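Local structure of beta-L-arabinobiosidase (5MQR) at residues Ala413-Asp418 with Val607-Thr612; Arg27-Gly32 with Gly342-Thr347. The protein probably hydrolyses arabinose-containing side chains of plant pectin, releasing beta-L-arabinobiose, and carries a sialidase-like beta-propeller. All coordinates share one frame; numbering follows the deposited sequence.

In the fold
From the N terminus the chain makes contact 2 first: residues 27-32 run beside 342-347, closing a loop of some 310 residues that holds three complete four-stranded antiparallel sheets and three strands of a fourth. Only after this does contact 1 open, with 413-418 meeting 607-612 after an excursion through the strands of the sialidase-like, carbohydrate-binding-module-type domain. The two closures follow in series, neither nested nor crossed. The centres of contacts 1 and 2 are about 34 Å apart; their nearest atoms are about 18 Å apart. Contact 2 ties the N-terminal segment to the connection between strands 334-339 and 349-350 of the fourth sheet; contact 1 joins the entry and exit segments of the following beta domain.

Contact 1 (Ala413-Asp418 with Val607-Thr612); sequences AHADDD and VKTSST
Thr609 holds OG1 between its backbone N and carbonyl carbon (chi1 71°), while His414 swings CG to the side of its own N, opposite the carbonyl carbon (chi1 -81°). The two side chains thereby cross at about a right angle, and His414 ND1 lies 2.7 Å from Thr609 OG1, which sits at the ring edge, in its plane. Either atom could donate in this hydrogen bond. The same hydroxyl oxygen, Thr609 OG1, accepts from Ala415 N at 3.1 Å, so two bonds grip OG1 and tie imidazole and backbone together. Ser610 CA lies over one face of the His414 ring in a CH-pi contact, 3.9 Å from the centroid.

Beyond this polar cluster the segments run antiparallel. Thr609 N donates to Ala415 O at 3.0 Å, and the same carbonyl oxygen takes a CA-H...O contact from Lys608. Asp417 N donates to Val607 O at 2.9 Å; the return bond from Val607 N to Asp417 O is weak. Asp416 and Lys608 form a non-hydrogen-bonded pair whose side chains lie side by side. A bend at the end of the lysine chain brings Lys608 NZ to Asp416 OD1, a 3.3 Å salt bridge on the syn side, 27° out of the carboxylate plane. On the Val607 side, CG1 of Val607 approaches Ala415 CB at 4.3 Å, and the Asp417 carboxylate is held by Trp431 NE1 and a salt bridge to Arg463.

The arrangement is a short edge pairing in a beta domain: the short, weakly bonded strand 416-417 lies along the long strand 600-610, which also pairs with strand 470-479 through Lys608 and Ser610, while His414, Ala415 and Thr609 pack against strand 460-468.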
ATOM      1  N   ALA A 413       0.265  -2.293  -9.049  1.00 21.95           N
ATOM      2  CA  ALA A 413       0.742  -2.319 -10.400  1.00 22.28           C
ATOM      3  C   ALA A 413      -0.097  -3.262 -11.253  1.00 22.61           C
ATOM      4  O   ALA A 413      -0.615  -4.268 -10.771  1.00 21.51           O
ATOM      5  CB  ALA A 413       2.179  -2.783 -10.422  1.00 22.68           C
ATOM      6  N   HIS A 414      -0.162  -2.924 -12.536  1.00 23.19           N
ATOM      7  CA  HIS A 414      -0.754  -3.764 -13.550  1.00 23.57           C
ATOM      8  C   HIS A 414       0.056  -5.030 -13.760  1.00 24.04           C
ATOM      9  O   HIS A 414       1.222  -5.122 -13.382  1.00 24.89           O
ATOM     10  CB  HIS A 414      -0.897  -3.000 -14.871  1.00 23.51           C
ATOM     11  CG  HIS A 414      -2.103  -2.128 -14.895  1.00 24.14           C
ATOM     12  ND1 HIS A 414      -3.351  -2.606 -15.232  1.00 24.43           N
ATOM     13  CD2 HIS A 414      -2.280  -0.837 -14.526  1.00 24.04           C
ATOM     14  CE1 HIS A 414      -4.240  -1.638 -15.102  1.00 24.41           C
ATOM     15  NE2 HIS A 414      -3.615  -0.559 -14.666  1.00 24.42           N
ATOM     16  N   ALA A 415      -0.596  -5.994 -14.389  1.00 23.82           N
ATOM     17  CA  ALA A 415      -0.024  -7.284 -14.664  1.00 23.62           C
ATOM     18  C   ALA A 415       0.955  -7.181 -15.821  1.00 24.33           C
ATOM     19  O   ALA A 415       0.706  -6.512 -16.823  1.00 22.61           O
ATOM     20  CB  ALA A 415      -1.123  -8.283 -15.013  1.00 23.25           C
ATOM     21  N   ASP A 416       2.067  -7.881 -15.664  1.00 25.69           N
ATOM     22  CA  ASP A 416       2.967  -8.151 -16.763  1.00 27.64           C
ATOM     23  C   ASP A 416       3.755  -9.391 -16.350  1.00 28.12           C
ATOM     24  O   ASP A 416       4.869  -9.291 -15.858  1.00 29.94           O
ATOM     25  CB  ASP A 416       3.862  -6.924 -17.047  1.00 28.69           C
ATOM     26  CG  ASP A 416       4.709  -7.106 -18.278  1.00 30.30           C
ATOM     27  OD1 ASP A 416       4.466  -8.040 -19.079  1.00 31.77           O
ATOM     28  OD2 ASP A 416       5.635  -6.304 -18.443  1.00 32.37           O
ATOM     29  N   ASP A 417       3.139 -10.551 -16.548  1.00 28.05           N
ATOM     30  CA  ASP A 417       3.487 -11.761 -15.846  1.00 27.84           C
ATOM     31  C   ASP A 417       4.035 -12.762 -16.831  1.00 28.73           C
ATOM     32  O   ASP A 417       3.409 -13.061 -17.849  1.00 29.01           O
ATOM     33  CB  ASP A 417       2.256 -12.360 -15.159  1.00 27.68           C
ATOM     34  CG  ASP A 417       1.579 -11.393 -14.170  1.00 26.91           C
ATOM     35  OD1 ASP A 417       2.102 -10.304 -13.836  1.00 25.75           O
ATOM     36  OD2 ASP A 417       0.470 -11.750 -13.725  1.00 27.65           O
ATOM     37  N   ASP A 418       5.226 -13.255 -16.521  1.00 29.01           N
ATOM     38  CA  ASP A 418       5.880 -14.320 -17.258  1.00 29.44           C
ATOM     39  C   ASP A 418       6.011 -15.478 -16.268  1.00 28.63           C
ATOM     40  O   ASP A 418       6.823 -15.425 -15.352  1.00 28.36           O
ATOM     41  CB  ASP A 418       7.230 -13.797 -17.756  1.00 29.96           C
ATOM     42  CG  ASP A 418       8.051 -14.833 -18.514  1.00 30.49           C
ATOM     43  OD1 ASP A 418       7.600 -15.989 -18.640  1.00 30.67           O
ATOM     44  OD2 ASP A 418       9.179 -14.466 -18.964  1.00 30.85           O
ATOM     45  N   VAL A 607       0.414 -12.732 -19.230  1.00 24.92           N
ATOM     46  CA  VAL A 607      -0.757 -11.982 -18.883  1.00 25.25           C
ATOM     47  C   VAL A 607      -0.290 -10.543 -18.667  1.00 25.83           C
ATOM     48  O   VAL A 607       0.545 -10.306 -17.798  1.00 25.86           O
ATOM     49  CB  VAL A 607      -1.404 -12.542 -17.606  1.00 24.97           C
ATOM     50  CG1 VAL A 607      -2.603 -11.700 -17.217  1.00 24.75           C
ATOM     51  CG2 VAL A 607      -1.795 -13.997 -17.803  1.00 25.23           C
ATOM     52  N   LYS A 608      -0.814  -9.608 -19.469  1.00 27.21           N
ATOM     53  CA  LYS A 608      -0.582  -8.159 -19.317  1.00 27.84           C
ATOM     54  C   LYS A 608      -1.878  -7.375 -19.178  1.00 25.95           C
ATOM     55  O   LYS A 608      -2.844  -7.609 -19.903  1.00 24.96           O
ATOM     56  CB  LYS A 608       0.124  -7.558 -20.533  1.00 30.47           C
ATOM     57  CG  LYS A 608       1.437  -8.191 -20.918  1.00 33.91           C
ATOM     58  CD  LYS A 608       1.976  -7.490 -22.174  1.00 37.53           C
ATOM     59  CE  LYS A 608       2.932  -8.369 -22.982  1.00 40.11           C
ATOM     60  NZ  LYS A 608       4.255  -8.514 -22.295  1.00 41.83           N
ATOM     61  N   THR A 609      -1.862  -6.388 -18.293  1.00 24.27           N
ATOM     62  CA  THR A 609      -2.911  -5.399 -18.252  1.00 23.17           C
ATOM     63  C   THR A 609      -2.296  -4.004 -18.327  1.00 22.95           C
ATOM     64  O   THR A 609      -1.118  -3.790 -17.996  1.00 21.67           O
ATOM     65  CB  THR A 609      -3.853  -5.569 -17.038  1.00 22.25           C
ATOM     66  OG1 THR A 609      -3.190  -5.213 -15.824  1.00 20.88           O
ATOM     67  CG2 THR A 609      -4.352  -7.015 -16.935  1.00 22.47           C
ATOM     68  N   SER A 610      -3.106  -3.063 -18.811  1.00 23.08           N
ATOM     69  CA  SER A 610      -2.743  -1.644 -18.792  1.00 23.08           C
ATOM     70  C   SER A 610      -4.003  -0.809 -18.837  1.00 23.04           C
ATOM     71  O   SER A 610      -5.093  -1.297 -19.211  1.00 22.82           O
ATOM     72  CB  SER A 610      -1.838  -1.292 -19.976  1.00 23.03           C
ATOM     73  OG  SER A 610      -2.530  -1.498 -21.183  1.00 23.80           O
ATOM     74  N   SER A 611      -3.835   0.448 -18.450  1.00 22.35           N
ATOM     75  CA  SER A 611      -4.890   1.423 -18.463  1.00 22.30           C
ATOM     76  C   SER A 611      -4.410   2.753 -19.031  1.00 22.32           C
ATOM     77  O   SER A 611      -3.309   3.204 -18.719  1.00 21.30           O
ATOM     78  CB  SER A 611      -5.404   1.660 -17.041  1.00 21.80           C
ATOM     79  OG  SER A 611      -6.480   2.595 -17.086  1.00 21.33           O
ATOM     80  N   THR A 612      -5.264   3.375 -19.838  1.00 22.84           N
ATOM     81  CA  THR A 612      -5.049   4.749 -20.310  1.00 24.02           C
ATOM     82  C   THR A 612      -5.735   5.798 -19.409  1.00 24.21           C
ATOM     83  O   THR A 612      -5.810   6.960 -19.802  1.00 24.67           O
ATOM     84  CB  THR A 612      -5.517   4.928 -21.775  1.00 24.43           C
ATOM     85  OG1 THR A 612      -6.859   4.457 -21.904  1.00 24.51           O
ATOM     86  CG2 THR A 612      -4.590   4.157 -22.744  1.00 24.49           C
TER

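Contact 2 (Arg27-Gly32 with Gly342-Thr347)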
ATOM      1  N   ARG A  27     -11.540  -3.490  24.300  1.00 35.95           N
ATOM      2  CA  ARG A  27     -12.076  -4.727  23.635  1.00 32.80           C
ATOM      3  C   ARG A  27     -11.880  -4.781  22.128  1.00 29.50           C
ATOM      4  O   ARG A  27     -11.881  -3.755  21.456  1.00 28.11           O
ATOM      5  CB  ARG A  27     -13.579  -4.893  23.872  1.00 33.18           C
ATOM      6  CG  ARG A  27     -14.024  -5.149  25.306  1.00 33.76           C
ATOM      7  CD  ARG A  27     -13.566  -6.480  25.865  1.00 33.97           C
ATOM      8  NE  ARG A  27     -14.255  -6.760  27.129  1.00 34.93           N
ATOM      9  CZ  ARG A  27     -13.930  -6.258  28.321  1.00 35.02           C
ATOM     10  NH1 ARG A  27     -12.881  -5.443  28.469  1.00 34.31           N
ATOM     11  NH2 ARG A  27     -14.677  -6.579  29.382  1.00 36.44           N
ATOM     12  N   ILE A  28     -11.761  -5.990  21.588  1.00 27.77           N
ATOM     13  CA  ILE A  28     -11.776  -6.191  20.128  1.00 26.91           C
ATOM     14  C   ILE A  28     -13.106  -5.668  19.561  1.00 26.15           C
ATOM     15  O   ILE A  28     -14.148  -5.908  20.146  1.00 26.13           O
ATOM     16  CB  ILE A  28     -11.553  -7.681  19.738  1.00 26.80           C
ATOM     17  CG1 ILE A  28     -10.103  -8.105  20.067  1.00 27.05           C
ATOM     18  CG2 ILE A  28     -11.857  -7.911  18.260  1.00 26.26           C
ATOM     19  CD1 ILE A  28      -9.802  -9.594  19.946  1.00 27.06           C
ATOM     20  N   HIS A  29     -13.048  -4.930  18.455  1.00 25.33           N
ATOM     21  CA  HIS A  29     -14.237  -4.381  17.803  1.00 25.20           C
ATOM     22  C   HIS A  29     -13.956  -4.059  16.339  1.00 24.49           C
ATOM     23  O   HIS A  29     -12.788  -3.937  15.927  1.00 23.76           O
ATOM     24  CB  HIS A  29     -14.783  -3.149  18.546  1.00 26.18           C
ATOM     25  CG  HIS A  29     -13.833  -1.991  18.617  1.00 27.23           C
ATOM     26  ND1 HIS A  29     -12.617  -2.049  19.277  1.00 28.37           N
ATOM     27  CD2 HIS A  29     -13.927  -0.734  18.121  1.00 27.67           C
ATOM     28  CE1 HIS A  29     -11.997  -0.886  19.160  1.00 28.25           C
ATOM     29  NE2 HIS A  29     -12.776  -0.067  18.476  1.00 27.98           N
ATOM     30  N   TYR A  30     -15.029  -3.977  15.556  1.00 24.19           N
ATOM     31  CA  TYR A  30     -14.954  -3.675  14.133  1.00 24.03           C
ATOM     32  C   TYR A  30     -15.679  -2.372  13.856  1.00 24.42           C
ATOM     33  O   TYR A  30     -16.859  -2.259  14.150  1.00 24.50           O
ATOM     34  CB  TYR A  30     -15.600  -4.792  13.329  1.00 23.81           C
ATOM     35  CG  TYR A  30     -15.686  -4.546  11.829  1.00 23.46           C
ATOM     36  CD1 TYR A  30     -14.542  -4.541  11.029  1.00 22.95           C
ATOM     37  CD2 TYR A  30     -16.928  -4.349  11.196  1.00 23.32           C
ATOM     38  CE1 TYR A  30     -14.621  -4.345   9.648  1.00 22.56           C
ATOM     39  CE2 TYR A  30     -17.013  -4.159   9.821  1.00 22.91           C
ATOM     40  CZ  TYR A  30     -15.859  -4.161   9.050  1.00 22.67           C
ATOM     41  OH  TYR A  30     -15.940  -3.943   7.690  1.00 22.68           O
ATOM     42  N   THR A  31     -14.955  -1.411  13.278  1.00 24.69           N
ATOM     43  CA  THR A  31     -15.476  -0.110  12.899  1.00 24.69           C
ATOM     44  C   THR A  31     -15.505   0.102  11.380  1.00 24.96           C
ATOM     45  O   THR A  31     -15.906   1.170  10.923  1.00 24.97           O
ATOM     46  CB  THR A  31     -14.611   1.006  13.499  1.00 24.86           C
ATOM     47  OG1 THR A  31     -13.276   0.898  12.980  1.00 24.48           O
ATOM     48  CG2 THR A  31     -14.608   0.940  15.028  1.00 24.87           C
ATOM     49  N   GLY A  32     -15.080  -0.878  10.587  1.00 24.86           N
ATOM     50  CA  GLY A  32     -15.206  -0.774   9.146  1.00 25.07           C
ATOM     51  C   GLY A  32     -16.670  -0.656   8.761  1.00 26.49           C
ATOM     52  O   GLY A  32     -17.579  -1.031   9.533  1.00 26.41           O
ATOM     53  N   GLY A 342      -4.530  -4.752  17.171  1.00 25.65           N
ATOM     54  CA  GLY A 342      -5.159  -5.904  17.805  1.00 25.89           C
ATOM     55  C   GLY A 342      -6.477  -5.647  18.531  1.00 25.84           C
ATOM     56  O   GLY A 342      -7.026  -6.571  19.126  1.00 25.41           O
ATOM     57  N   LEU A 343      -6.989  -4.409  18.482  1.00 25.50           N
ATOM     58  CA  LEU A 343      -8.269  -4.081  19.093  1.00 25.77           C
ATOM     59  C   LEU A 343      -9.266  -3.584  18.063  1.00 25.13           C
ATOM     60  O   LEU A 343     -10.313  -4.174  17.917  1.00 24.90           O
ATOM     61  CB  LEU A 343      -8.078  -3.076  20.216  1.00 26.52           C
ATOM     62  CG  LEU A 343      -7.390  -3.645  21.455  1.00 27.46           C
ATOM     63  CD1 LEU A 343      -7.256  -2.537  22.501  1.00 28.52           C
ATOM     64  CD2 LEU A 343      -8.128  -4.844  22.056  1.00 27.93           C
ATOM     65  N   GLU A 344      -8.943  -2.511  17.353  1.00 25.26           N
ATOM     66  CA  GLU A 344      -9.822  -1.979  16.303  1.00 25.20           C
ATOM     67  C   GLU A 344      -9.572  -2.616  14.945  1.00 23.33           C
ATOM     68  O   GLU A 344      -8.493  -2.505  14.405  1.00 22.34           O
ATOM     69  CB  GLU A 344      -9.651  -0.464  16.159  1.00 26.61           C
ATOM     70  CG  GLU A 344     -10.624   0.200  15.171  1.00 27.71           C
ATOM     71  CD  GLU A 344     -10.362   1.689  14.975  1.00 29.28           C
ATOM     72  OE1 GLU A 344      -9.400   2.226  15.565  1.00 32.38           O
ATOM     73  OE2 GLU A 344     -11.087   2.333  14.193  1.00 30.57           O
ATOM     74  N   TYR A 345     -10.596  -3.241  14.388  1.00 22.69           N
ATOM     75  CA  TYR A 345     -10.516  -3.826  13.067  1.00 22.26           C
ATOM     76  C   TYR A 345     -11.282  -2.946  12.130  1.00 22.04           C
ATOM     77  O   TYR A 345     -12.365  -2.485  12.468  1.00 22.82           O
ATOM     78  CB  TYR A 345     -11.067  -5.250  13.072  1.00 22.03           C
ATOM     79  CG  TYR A 345     -10.086  -6.218  13.695  1.00 21.83           C
ATOM     80  CD1 TYR A 345      -9.991  -6.356  15.075  1.00 21.62           C
ATOM     81  CD2 TYR A 345      -9.229  -6.979  12.903  1.00 21.56           C
ATOM     82  CE1 TYR A 345      -9.090  -7.223  15.643  1.00 21.59           C
ATOM     83  CE2 TYR A 345      -8.314  -7.846  13.470  1.00 21.39           C
ATOM     84  CZ  TYR A 345      -8.259  -7.975  14.843  1.00 21.48           C
ATOM     85  OH  TYR A 345      -7.357  -8.852  15.426  1.00 21.60           O
ATOM     86  N   THR A 346     -10.700  -2.688  10.966  1.00 22.09           N
ATOM     87  CA  THR A 346     -11.189  -1.642  10.075  1.00 22.20           C
ATOM     88  C   THR A 346     -11.492  -2.076   8.659  1.00 22.27           C
ATOM     89  O   THR A 346     -12.032  -1.285   7.918  1.00 22.81           O
ATOM     90  CB  THR A 346     -10.155  -0.485   9.996  1.00 22.31           C
ATOM     91  OG1 THR A 346      -8.928  -0.975   9.463  1.00 22.54           O
ATOM     92  CG2 THR A 346      -9.878   0.069  11.391  1.00 22.46           C
ATOM     93  N   THR A 347     -11.149  -3.306   8.271  1.00 22.03           N
ATOM     94  CA  THR A 347     -11.352  -3.794   6.903  1.00 21.35           C
ATOM     95  C   THR A 347     -12.145  -5.112   6.886  1.00 20.71           C
ATOM     96  O   THR A 347     -12.243  -5.815   7.905  1.00 20.36           O
ATOM     97  CB  THR A 347      -9.986  -4.056   6.197  1.00 21.52           C
ATOM     98  OG1 THR A 347      -9.286  -5.135   6.842  1.00 21.71           O
ATOM     99  CG2 THR A 347      -9.106  -2.792   6.214  1.00 21.99           C
TER
HETATM  100  O   HOH W   1     -14.143  -1.443   6.141  1.00 36.20           O
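Strand 29-30 pairs in parallel with strand 344-345, attaching the N-terminal segment to the loop between strands 334-339 and 349-350 of a beta-propeller sheet. Three backbone hydrogen bonds hold the pair: His29 N to Leu343 O, Tyr345 N to His29 O, and Thr31 N to Tyr345 O. The shortest, Tyr345 N to His29 O, measures 2.8 Å. CA-H...O contacts from Ile28 to Leu343 O and from Tyr30 to Tyr345 O supplement them.

Apolar contacts gather on the side of Ile28, Tyr30 and Tyr345. Ile28 CG2 meets Tyr345 CE1 at 3.9 Å, and CG1 of the same isoleucine approaches Leu343 CD2. Tyr30 CD1 rests near Tyr345 CB at 4.1 Å. Further along, the tyrosine ring meets a polar atom, with Tyr30 CE1 lying 3.3 Å from Thr347 O. The two phenols are anchored elsewhere, Tyr30 OH on Glu34 O and Tyr345 OH on Tyr268 OH.

Polar and aromatic contacts occupy the face carrying His29 and Glu344. His29 CG lies between its backbone N and carbonyl carbon (chi1 62°), and ND1 turns back to donate to Arg27 O, a bond that fixes the ring's rotation. Glu344 CA sits over one face of the His29 ring, 4.1 Å from the centroid, in a CH-pi contact; ring and carboxylate planes are only 12° apart. The extended Glu344 side chain carries its carboxylate past the imidazole to the Thr31 hydroxyl, whose OG1 donates to the anti lone pair of Glu344 OE2 at 2.9 Å.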